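Local coordinates for lipoate-protein ligase 1 (Plasmodium falciparum, PDB 5T8U), which belongs to the lipoate-protein ligase family, pairing a catalytic domain of the lipoyl ligase A/B type with a smaller C-terminal domain, and holds lipoic acid in this model, at residues S119-I124 with A136-R141; G289-F294 with D351-W356; Q20-N25 with S64-K69. One frame throughout, in Å; residues are numbered along the deposited sequence.

Contact 1 (S119-I124 with A136-R141); sequences SNFLII and AKTQGR
Phe121 carries this contact alone from its side: its ring leans out of helix 117-132 toward the edge strand 137-138 and the turn that follows it. The first torsion places CG anti to the carbonyl carbon and beside the backbone N (chi1 -81°), which swings the benzyl group across to the 136-141 segment. Two oxygens meet it there. Thr138 OG1 stands over the centre of one ring face, 4.2 Å above the plane, while the backbone O of Arg141 comes in obliquely, 3.4 Å from Phe121 CE2. Thr138 points its CB at the helix, yet its hydroxyl is bonded to Asp143 O; that bond probably helps to fix OG1 over the ring, and a small beta-branched residue suits a place where the strand comes close to an aromatic ring. Arg141 offers its carbonyl; its CB points away, although the long side chain goes on to touch Thr117 at the start of the same helix. Ile144 also touches Phe121, and the His165 ring meets it with the two ring planes at about 50°, so a large flat residue serves well in this buried place against the edge of the large mixed sheet. The chemistry is weak: van der Waals contact, perhaps helped by the slightly positive ring hydrogens near Arg141 O, so between these two segments it is the fit of one ring, not directed bonds, that counts.

Contact 2 (G289-F294 with D351-W356); sequences GKLELF and DEVRSW
Leu291 and Val353 meet where a helix lies across one face of a three-stranded antiparallel sheet, an alpha/beta layer of the C-terminal domain. Strand 289-297 is the central strand of that sheet, and the axes of segments 289-294 and 351-356 run 11.8 Å apart at an angle of 45°. Alternation along the strand decides who takes part: Leu291 and Leu293 both turn toward the helix, leaving Glu292 between them to face the other way. On the helix, Val353 and Trp356 sit three residues apart, hence nearly one turn, and form the facing surface.

The two surfaces fit unevenly. Leu291 CD1 presses on Val353 CG2 at 3.7 Å, the two side chains crossing at about a right angle; a short branched valine fits because the leucine already spans much of the gap. Trp356 does the opposite, reaching far out from its helix. With CG anti to the backbone N (chi1 169°), its six-membered ring is carried to the strand, where the same corner, CZ3, faces both leucines: 4.3 Å from Leu291 CB and 4.4 Å from Leu293 CD1, the latter at the indole edge, near the ring plane. Ile307 of the next strand touches both leucines, and Phe286 meets the indole edge-to-face, so much of what surrounds the leucines and the indole is apolar. The polar NE1 is bonded to Glu360 at the chain's end. On the same ring system, Trp356 CH2 comes 4.1 Å from the backbone O of Leu291.

Contact 3 (Q20-N25 with S64-K69); sequences QNIHFN and SIIIGK
This is a buried helix-to-strand contact in the catalytic domain, where the first turn of helix 22-34 packs on strand 64-66, the middle strand of a small three-stranded mixed sheet beside the lipoic acid pocket. One residue of the helix, Ile22, does all the touching. Its CG1 stands anti to the backbone N (chi1 -180°), extending that branch toward the strand, where it meets Ile66 tip to tip: Ile22 CD1 lies 3.6 Å from Ile66 CG1, and Ile22 CG1 is equally near that atom. The shorter branch, CG2, takes a different neighbour and rests 3.8 Å from Ser64 OG. Ser64 and Ile66 face the helix together because they are two apart in the strand, Ile65 pointing away between them.

Each residue type fits its place. Isoleucine divides its two branches between two partners, whereas a small serine suits the close approach of Ile22 CB and CG2, its hydroxyl being bonded to Asn62 O and thus satisfied in the buried setting. The side chain of Ile66 also lies about 4 Å from the lipoic acid, so Ile22 packs on a residue close to the ligand; Trp59, which also touches Ile22, is itself part of the pocket. Ile22 CG2 also lies over one face of the His23 ring, toward its rim; NE2 of that ring is bonded to Val89 O.

The helix start has its own fastening. Asn21 occupies the N-cap position, and its OD1 accepts from Phe24 N at 2.8 Å through a lone pair in the carbonyl plane.

The touching residues of contacts 2 and 3 are all buried, whereas contact 1 is partly buried and reaches exposed chain at Arg141. All three set a helix against a strand or strand end, but each uses a different helix and a different sheet, and none touches another; their centres lie 23 to 28 Å apart. Contacts 1 and 3 both belong to the catalytic region, contact 3 being closer to the lipoic acid, while contact 2 belongs to the C-terminal region. Chemistry follows place: contact 2 is the most fully apolar, contact 3 joins an isoleucine pair to a serine satisfied elsewhere, and contact 1 sets an aromatic ring against oxygens at the sheet edge.

Contact 1 (S119-I124 with A136-R141)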
loop_
_atom_site.group_PDB
_atom_site.type_symbol
_atom_site.label_atom_id
_atom_site.label_comp_id
_atom_site.label_asym_id
_atom_site.label_seq_id
_atom_site.Cartn_x
_atom_site.Cartn_y
_atom_site.Cartn_z
ATOM N N SER A 119 -7.463 -11.490 8.563
ATOM C CA SER A 119 -8.563 -10.982 9.379
ATOM C C SER A 119 -9.173 -9.729 8.763
ATOM O O SER A 119 -10.400 -9.597 8.704
ATOM C CB SER A 119 -8.079 -10.703 10.801
ATOM O OG SER A 119 -7.954 -11.906 11.539
ATOM N N ASN A 120 -8.337 -8.796 8.301
ATOM C CA ASN A 120 -8.854 -7.599 7.644
ATOM C C ASN A 120 -9.748 -7.971 6.466
ATOM O O ASN A 120 -10.886 -7.491 6.349
ATOM C CB ASN A 120 -7.693 -6.715 7.182
ATOM C CG ASN A 120 -6.776 -6.309 8.323
ATOM O OD1 ASN A 120 -7.126 -6.441 9.495
ATOM N ND2 ASN A 120 -5.595 -5.808 7.983
ATOM N N PHE A 121 -9.248 -8.843 5.584
ATOM C CA PHE A 121 -10.059 -9.296 4.460
ATOM C C PHE A 121 -11.347 -9.959 4.930
ATOM O O PHE A 121 -12.362 -9.904 4.230
ATOM C CB PHE A 121 -9.260 -10.261 3.582
ATOM C CG PHE A 121 -8.317 -9.580 2.628
ATOM C CD1 PHE A 121 -8.801 -8.722 1.655
ATOM C CD2 PHE A 121 -6.952 -9.813 2.690
ATOM C CE1 PHE A 121 -7.942 -8.096 0.770
ATOM C CE2 PHE A 121 -6.086 -9.191 1.804
ATOM C CZ PHE A 121 -6.582 -8.332 0.843
ATOM N N LEU A 122 -11.331 -10.589 6.107
ATOM C CA LEU A 122 -12.555 -11.190 6.629
ATOM C C LEU A 122 -13.537 -10.122 7.092
ATOM O O LEU A 122 -14.751 -10.281 6.936
ATOM C CB LEU A 122 -12.231 -12.149 7.774
ATOM C CG LEU A 122 -13.444 -12.829 8.423
ATOM C CD1 LEU A 122 -14.244 -13.623 7.398
ATOM C CD2 LEU A 122 -13.013 -13.728 9.572
ATOM N N ILE A 123 -13.034 -9.032 7.674
ATOM C CA ILE A 123 -13.906 -7.916 8.025
ATOM C C ILE A 123 -14.568 -7.361 6.773
ATOM O O ILE A 123 -15.780 -7.108 6.752
ATOM C CB ILE A 123 -13.114 -6.831 8.780
ATOM C CG1 ILE A 123 -12.619 -7.374 10.124
ATOM C CG2 ILE A 123 -13.973 -5.579 8.995
ATOM C CD1 ILE A 123 -11.656 -6.452 10.848
ATOM N N ILE A 124 -13.791 -7.179 5.705
ATOM C CA ILE A 124 -14.354 -6.629 4.474
ATOM C C ILE A 124 -15.387 -7.587 3.886
ATOM O O ILE A 124 -16.512 -7.189 3.555
ATOM C CB ILE A 124 -13.229 -6.309 3.471
ATOM C CG1 ILE A 124 -12.242 -5.316 4.097
ATOM C CG2 ILE A 124 -13.811 -5.737 2.180
ATOM C CD1 ILE A 124 -11.029 -5.014 3.248
ATOM N N ALA A 136 -18.234 -12.322 -2.023
ATOM C CA ALA A 136 -16.925 -11.982 -2.557
ATOM C C ALA A 136 -15.890 -13.012 -2.123
ATOM O O ALA A 136 -15.996 -13.617 -1.052
ATOM C CB ALA A 136 -16.492 -10.587 -2.096
ATOM N N LYS A 137 -14.887 -13.204 -2.974
ATOM C CA LYS A 137 -13.771 -14.094 -2.700
ATOM C C LYS A 137 -12.475 -13.300 -2.755
ATOM O O LYS A 137 -12.378 -12.288 -3.457
ATOM C CB LYS A 137 -13.716 -15.248 -3.713
ATOM C CG LYS A 137 -12.745 -16.363 -3.345
ATOM C CD LYS A 137 -12.727 -17.464 -4.400
ATOM C CE LYS A 137 -11.713 -18.546 -4.055
ATOM N NZ LYS A 137 -11.999 -19.838 -4.741
ATOM N N THR A 138 -11.478 -13.757 -2.002
ATOM C CA THR A 138 -10.138 -13.192 -2.066
ATOM C C THR A 138 -9.320 -14.051 -3.026
ATOM O O THR A 138 -9.209 -15.268 -2.841
ATOM C CB THR A 138 -9.493 -13.116 -0.677
ATOM O OG1 THR A 138 -8.359 -12.241 -0.721
ATOM C CG2 THR A 138 -9.053 -14.487 -0.161
ATOM N N GLN A 139 -8.786 -13.423 -4.074
ATOM C CA GLN A 139 -8.109 -14.171 -5.129
ATOM C C GLN A 139 -6.680 -14.516 -4.729
ATOM O O GLN A 139 -6.291 -15.689 -4.716
ATOM C CB GLN A 139 -8.128 -13.368 -6.432
ATOM C CG GLN A 139 -8.021 -14.219 -7.688
ATOM C CD GLN A 139 -8.219 -13.414 -8.961
ATOM O OE1 GLN A 139 -8.868 -13.873 -9.901
ATOM N NE2 GLN A 139 -7.657 -12.210 -8.998
ATOM N N GLY A 140 -5.883 -13.501 -4.402
ATOM C CA GLY A 140 -4.520 -13.712 -3.959
ATOM C C GLY A 140 -4.266 -13.086 -2.605
ATOM O O GLY A 140 -5.196 -12.904 -1.816
ATOM N N ARG A 141 -3.006 -12.749 -2.326
ATOM C CA ARG A 141 -2.662 -12.113 -1.060
ATOM C C ARG A 141 -3.215 -10.698 -0.952
ATOM O O ARG A 141 -3.262 -10.151 0.155
ATOM C CB ARG A 141 -1.138 -12.094 -0.893
ATOM C CG ARG A 141 -0.630 -11.535 0.436
ATOM C CD ARG A 141 -1.003 -12.420 1.614
ATOM N NE ARG A 141 -0.229 -12.084 2.807
ATOM C CZ ARG A 141 -0.487 -12.543 4.028
ATOM N NH1 ARG A 141 -1.513 -13.358 4.236
ATOM N NH2 ARG A 141 0.280 -12.179 5.047
#

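Contact 2 (G289-F294 with D351-W356)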
loop_
_atom_site.group_PDB
_atom_site.type_symbol
_atom_site.label_atom_id
_atom_site.label_comp_id
_atom_site.label_asym_id
_atom_site.label_seq_id
_atom_site.Cartn_x
_atom_site.Cartn_y
_atom_site.Cartn_z
ATOM N N GLY A 289 5.420 -10.864 -9.434
ATOM C CA GLY A 289 5.595 -9.580 -10.081
ATOM C C GLY A 289 6.845 -9.538 -10.936
ATOM O O GLY A 289 7.671 -10.450 -10.939
ATOM N N LYS A 290 6.966 -8.440 -11.673
ATOM C CA LYS A 290 8.104 -8.229 -12.550
ATOM C C LYS A 290 9.304 -7.724 -11.758
ATOM O O LYS A 290 9.163 -7.095 -10.704
ATOM C CB LYS A 290 7.753 -7.231 -13.655
ATOM N N LEU A 291 10.493 -8.011 -12.280
ATOM C CA LEU A 291 11.746 -7.589 -11.671
ATOM C C LEU A 291 12.668 -7.061 -12.759
ATOM O O LEU A 291 12.818 -7.692 -13.810
ATOM C CB LEU A 291 12.418 -8.744 -10.919
ATOM C CG LEU A 291 12.164 -8.797 -9.411
ATOM C CD1 LEU A 291 12.531 -10.162 -8.851
ATOM C CD2 LEU A 291 12.950 -7.705 -8.699
ATOM N N GLU A 292 13.273 -5.904 -12.496
ATOM C CA GLU A 292 14.192 -5.243 -13.415
ATOM C C GLU A 292 15.402 -4.771 -12.627
ATOM O O GLU A 292 15.264 -3.960 -11.705
ATOM C CB GLU A 292 13.526 -4.055 -14.115
ATOM C CG GLU A 292 12.580 -4.431 -15.235
ATOM C CD GLU A 292 12.094 -3.224 -16.010
ATOM O OE1 GLU A 292 12.267 -2.088 -15.517
ATOM O OE2 GLU A 292 11.544 -3.408 -17.117
ATOM N N LEU A 293 16.578 -5.269 -12.996
ATOM C CA LEU A 293 17.833 -4.893 -12.361
ATOM C C LEU A 293 18.671 -4.076 -13.330
ATOM O O LEU A 293 18.903 -4.500 -14.466
ATOM C CB LEU A 293 18.619 -6.128 -11.916
ATOM C CG LEU A 293 18.441 -6.554 -10.460
ATOM C CD1 LEU A 293 17.029 -7.065 -10.219
ATOM C CD2 LEU A 293 19.474 -7.603 -10.079
ATOM N N PHE A 294 19.116 -2.908 -12.880
ATOM C CA PHE A 294 20.090 -2.097 -13.595
ATOM C C PHE A 294 21.377 -2.064 -12.786
ATOM O O PHE A 294 21.342 -1.884 -11.566
ATOM C CB PHE A 294 19.571 -0.672 -13.812
ATOM C CG PHE A 294 18.268 -0.605 -14.558
ATOM C CD1 PHE A 294 18.235 -0.217 -15.887
ATOM C CD2 PHE A 294 17.077 -0.926 -13.930
ATOM C CE1 PHE A 294 17.037 -0.152 -16.575
ATOM C CE2 PHE A 294 15.877 -0.865 -14.613
ATOM C CZ PHE A 294 15.858 -0.478 -15.938
ATOM N N ASP A 351 15.125 -17.687 -3.281
ATOM C CA ASP A 351 15.731 -18.797 -4.010
ATOM C C ASP A 351 15.451 -18.685 -5.503
ATOM O O ASP A 351 16.361 -18.813 -6.329
ATOM C CB ASP A 351 15.218 -20.132 -3.470
ATOM C CG ASP A 351 15.713 -20.424 -2.069
ATOM O OD1 ASP A 351 15.436 -21.531 -1.562
ATOM O OD2 ASP A 351 16.363 -19.543 -1.471
ATOM N N GLU A 352 14.190 -18.448 -5.867
ATOM C CA GLU A 352 13.842 -18.333 -7.281
ATOM C C GLU A 352 14.583 -17.174 -7.940
ATOM O O GLU A 352 15.101 -17.312 -9.057
ATOM C CB GLU A 352 12.329 -18.163 -7.428
ATOM C CG GLU A 352 11.820 -18.312 -8.849
ATOM C CD GLU A 352 10.306 -18.267 -8.933
ATOM O OE1 GLU A 352 9.671 -17.776 -7.975
ATOM O OE2 GLU A 352 9.752 -18.728 -9.954
ATOM N N VAL A 353 14.659 -16.029 -7.259
ATOM C CA VAL A 353 15.297 -14.856 -7.850
ATOM C C VAL A 353 16.787 -15.101 -8.058
ATOM O O VAL A 353 17.339 -14.765 -9.111
ATOM C CB VAL A 353 15.037 -13.610 -6.980
ATOM C CG1 VAL A 353 15.859 -12.417 -7.466
ATOM C CG2 VAL A 353 13.556 -13.257 -7.002
ATOM N N ARG A 354 17.467 -15.683 -7.065
ATOM C CA ARG A 354 18.889 -15.976 -7.235
ATOM C C ARG A 354 19.097 -16.994 -8.348
ATOM O O ARG A 354 20.000 -16.844 -9.180
ATOM C CB ARG A 354 19.496 -16.471 -5.918
ATOM C CG ARG A 354 19.837 -17.961 -5.872
ATOM C CD ARG A 354 20.463 -18.354 -4.544
ATOM N NE ARG A 354 20.683 -19.796 -4.462
ATOM C CZ ARG A 354 21.743 -20.429 -4.958
ATOM N NH1 ARG A 354 21.843 -21.745 -4.832
ATOM N NH2 ARG A 354 22.701 -19.758 -5.581
ATOM N N SER A 355 18.262 -18.037 -8.381
ATOM C CA SER A 355 18.321 -18.998 -9.474
ATOM C C SER A 355 18.139 -18.313 -10.820
ATOM O O SER A 355 18.634 -18.808 -11.840
ATOM C CB SER A 355 17.260 -20.078 -9.275
ATOM O OG SER A 355 17.182 -20.928 -10.405
ATOM N N TRP A 356 17.435 -17.180 -10.848
ATOM C CA TRP A 356 17.318 -16.415 -12.085
ATOM C C TRP A 356 18.588 -15.621 -12.375
ATOM O O TRP A 356 19.073 -15.607 -13.511
ATOM C CB TRP A 356 16.116 -15.473 -12.013
ATOM C CG TRP A 356 16.100 -14.481 -13.129
ATOM C CD1 TRP A 356 16.132 -14.754 -14.463
ATOM C CD2 TRP A 356 16.048 -13.054 -13.012
ATOM N NE1 TRP A 356 16.106 -13.589 -15.187
ATOM C CE2 TRP A 356 16.055 -12.529 -14.320
ATOM C CE3 TRP A 356 15.997 -12.168 -11.930
ATOM C CZ2 TRP A 356 16.011 -11.161 -14.575
ATOM C CZ3 TRP A 356 15.954 -10.807 -12.187
ATOM C CH2 TRP A 356 15.960 -10.319 -13.499
#

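Contact 3 (Q20-N25 with S64-K69)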
loop_
_atom_site.group_PDB
_atom_site.type_symbol
_atom_site.label_atom_id
_atom_site.label_comp_id
_atom_site.label_asym_id
_atom_site.label_seq_id
_atom_site.Cartn_x
_atom_site.Cartn_y
_atom_site.Cartn_z
ATOM N N GLN A 20 -9.292 15.213 0.259
ATOM C CA GLN A 20 -9.361 14.417 -0.960
ATOM C C GLN A 20 -8.102 14.555 -1.812
ATOM O O GLN A 20 -8.145 14.292 -3.018
ATOM C CB GLN A 20 -10.599 14.801 -1.772
ATOM C CG GLN A 20 -11.904 14.604 -1.013
ATOM C CD GLN A 20 -13.124 14.993 -1.824
ATOM O OE1 GLN A 20 -13.041 15.810 -2.740
ATOM N NE2 GLN A 20 -14.266 14.400 -1.493
ATOM N N ASN A 21 -6.982 14.955 -1.214
ATOM C CA ASN A 21 -5.711 15.054 -1.918
ATOM C C ASN A 21 -4.880 13.812 -1.627
ATOM O O ASN A 21 -4.686 13.447 -0.463
ATOM C CB ASN A 21 -4.949 16.312 -1.502
ATOM C CG ASN A 21 -3.599 16.428 -2.182
ATOM O OD1 ASN A 21 -2.589 15.955 -1.662
ATOM N ND2 ASN A 21 -3.575 17.054 -3.353
ATOM N N ILE A 22 -4.390 13.166 -2.688
ATOM C CA ILE A 22 -3.665 11.908 -2.523
ATOM C C ILE A 22 -2.423 12.113 -1.665
ATOM O O ILE A 22 -2.109 11.292 -0.794
ATOM C CB ILE A 22 -3.318 11.303 -3.898
ATOM C CG1 ILE A 22 -2.566 9.977 -3.737
ATOM C CG2 ILE A 22 -2.490 12.275 -4.737
ATOM C CD1 ILE A 22 -3.342 8.905 -2.994
ATOM N N HIS A 23 -1.694 13.209 -1.891
ATOM C CA HIS A 23 -0.490 13.467 -1.108
ATOM C C HIS A 23 -0.833 13.746 0.349
ATOM O O HIS A 23 -0.133 13.288 1.259
ATOM C CB HIS A 23 0.286 14.638 -1.708
ATOM C CG HIS A 23 0.628 14.456 -3.153
ATOM N ND1 HIS A 23 0.518 15.473 -4.078
ATOM C CD2 HIS A 23 1.077 13.376 -3.834
ATOM C CE1 HIS A 23 0.884 15.025 -5.266
ATOM N NE2 HIS A 23 1.227 13.755 -5.145
ATOM N N PHE A 24 -1.912 14.493 0.587
ATOM C CA PHE A 24 -2.316 14.809 1.951
ATOM C C PHE A 24 -2.689 13.545 2.714
ATOM O O PHE A 24 -2.195 13.301 3.823
ATOM C CB PHE A 24 -3.486 15.795 1.927
ATOM C CG PHE A 24 -3.766 16.437 3.253
ATOM C CD1 PHE A 24 -3.144 17.623 3.606
ATOM C CD2 PHE A 24 -4.649 15.857 4.146
ATOM C CE1 PHE A 24 -3.398 18.217 4.824
ATOM C CE2 PHE A 24 -4.909 16.447 5.368
ATOM C CZ PHE A 24 -4.281 17.629 5.707
ATOM N N ASN A 25 -3.559 12.720 2.127
ATOM C CA ASN A 25 -4.003 11.506 2.806
ATOM C C ASN A 25 -2.865 10.507 2.963
ATOM O O ASN A 25 -2.795 9.795 3.971
ATOM C CB ASN A 25 -5.166 10.870 2.046
ATOM C CG ASN A 25 -6.417 11.721 2.080
ATOM O OD1 ASN A 25 -6.653 12.455 3.039
ATOM N ND2 ASN A 25 -7.230 11.622 1.034
ATOM N N SER A 64 -6.285 10.610 -9.519
ATOM C CA SER A 64 -4.877 10.448 -9.186
ATOM C C SER A 64 -4.334 9.159 -9.787
ATOM O O SER A 64 -5.080 8.228 -10.099
ATOM C CB SER A 64 -4.663 10.436 -7.667
ATOM O OG SER A 64 -5.355 11.503 -7.044
ATOM N N ILE A 65 -3.011 9.127 -9.944
ATOM C CA ILE A 65 -2.262 7.923 -10.292
ATOM C C ILE A 65 -1.247 7.697 -9.182
ATOM O O ILE A 65 -0.397 8.559 -8.927
ATOM C CB ILE A 65 -1.552 8.047 -11.650
ATOM C CG1 ILE A 65 -2.542 8.403 -12.763
ATOM C CG2 ILE A 65 -0.808 6.751 -11.990
ATOM C CD1 ILE A 65 -3.580 7.338 -13.038
ATOM N N ILE A 66 -1.336 6.547 -8.519
ATOM C CA ILE A 66 -0.406 6.176 -7.461
ATOM C C ILE A 66 0.401 4.989 -7.965
ATOM O O ILE A 66 -0.165 3.957 -8.346
ATOM C CB ILE A 66 -1.131 5.854 -6.146
ATOM C CG1 ILE A 66 -2.043 7.018 -5.742
ATOM C CG2 ILE A 66 -0.122 5.606 -5.035
ATOM C CD1 ILE A 66 -3.438 6.977 -6.346
ATOM N N ILE A 67 1.724 5.136 -7.961
ATOM C CA ILE A 67 2.611 4.234 -8.687
ATOM C C ILE A 67 2.993 3.043 -7.818
ATOM O O ILE A 67 2.496 1.929 -8.018
ATOM C CB ILE A 67 3.863 4.991 -9.172
ATOM C CG1 ILE A 67 3.464 6.165 -10.069
ATOM C CG2 ILE A 67 4.786 4.060 -9.928
ATOM C CD1 ILE A 67 4.605 7.107 -10.399
ATOM N N GLY A 68 3.881 3.266 -6.854
ATOM C CA GLY A 68 4.451 2.184 -6.075
ATOM C C GLY A 68 5.909 2.450 -5.764
ATOM O O GLY A 68 6.634 2.996 -6.601
ATOM N N LYS A 69 6.353 2.062 -4.566
ATOM C CA LYS A 69 7.673 2.466 -4.095
ATOM C C LYS A 69 8.781 2.093 -5.071
ATOM O O LYS A 69 9.787 2.806 -5.166
ATOM C CB LYS A 69 7.954 1.840 -2.727
ATOM C CG LYS A 69 9.393 2.004 -2.267
ATOM C CD LYS A 69 9.564 1.667 -0.798
ATOM C CE LYS A 69 10.890 0.968 -0.550
ATOM N NZ LYS A 69 11.259 0.947 0.892
#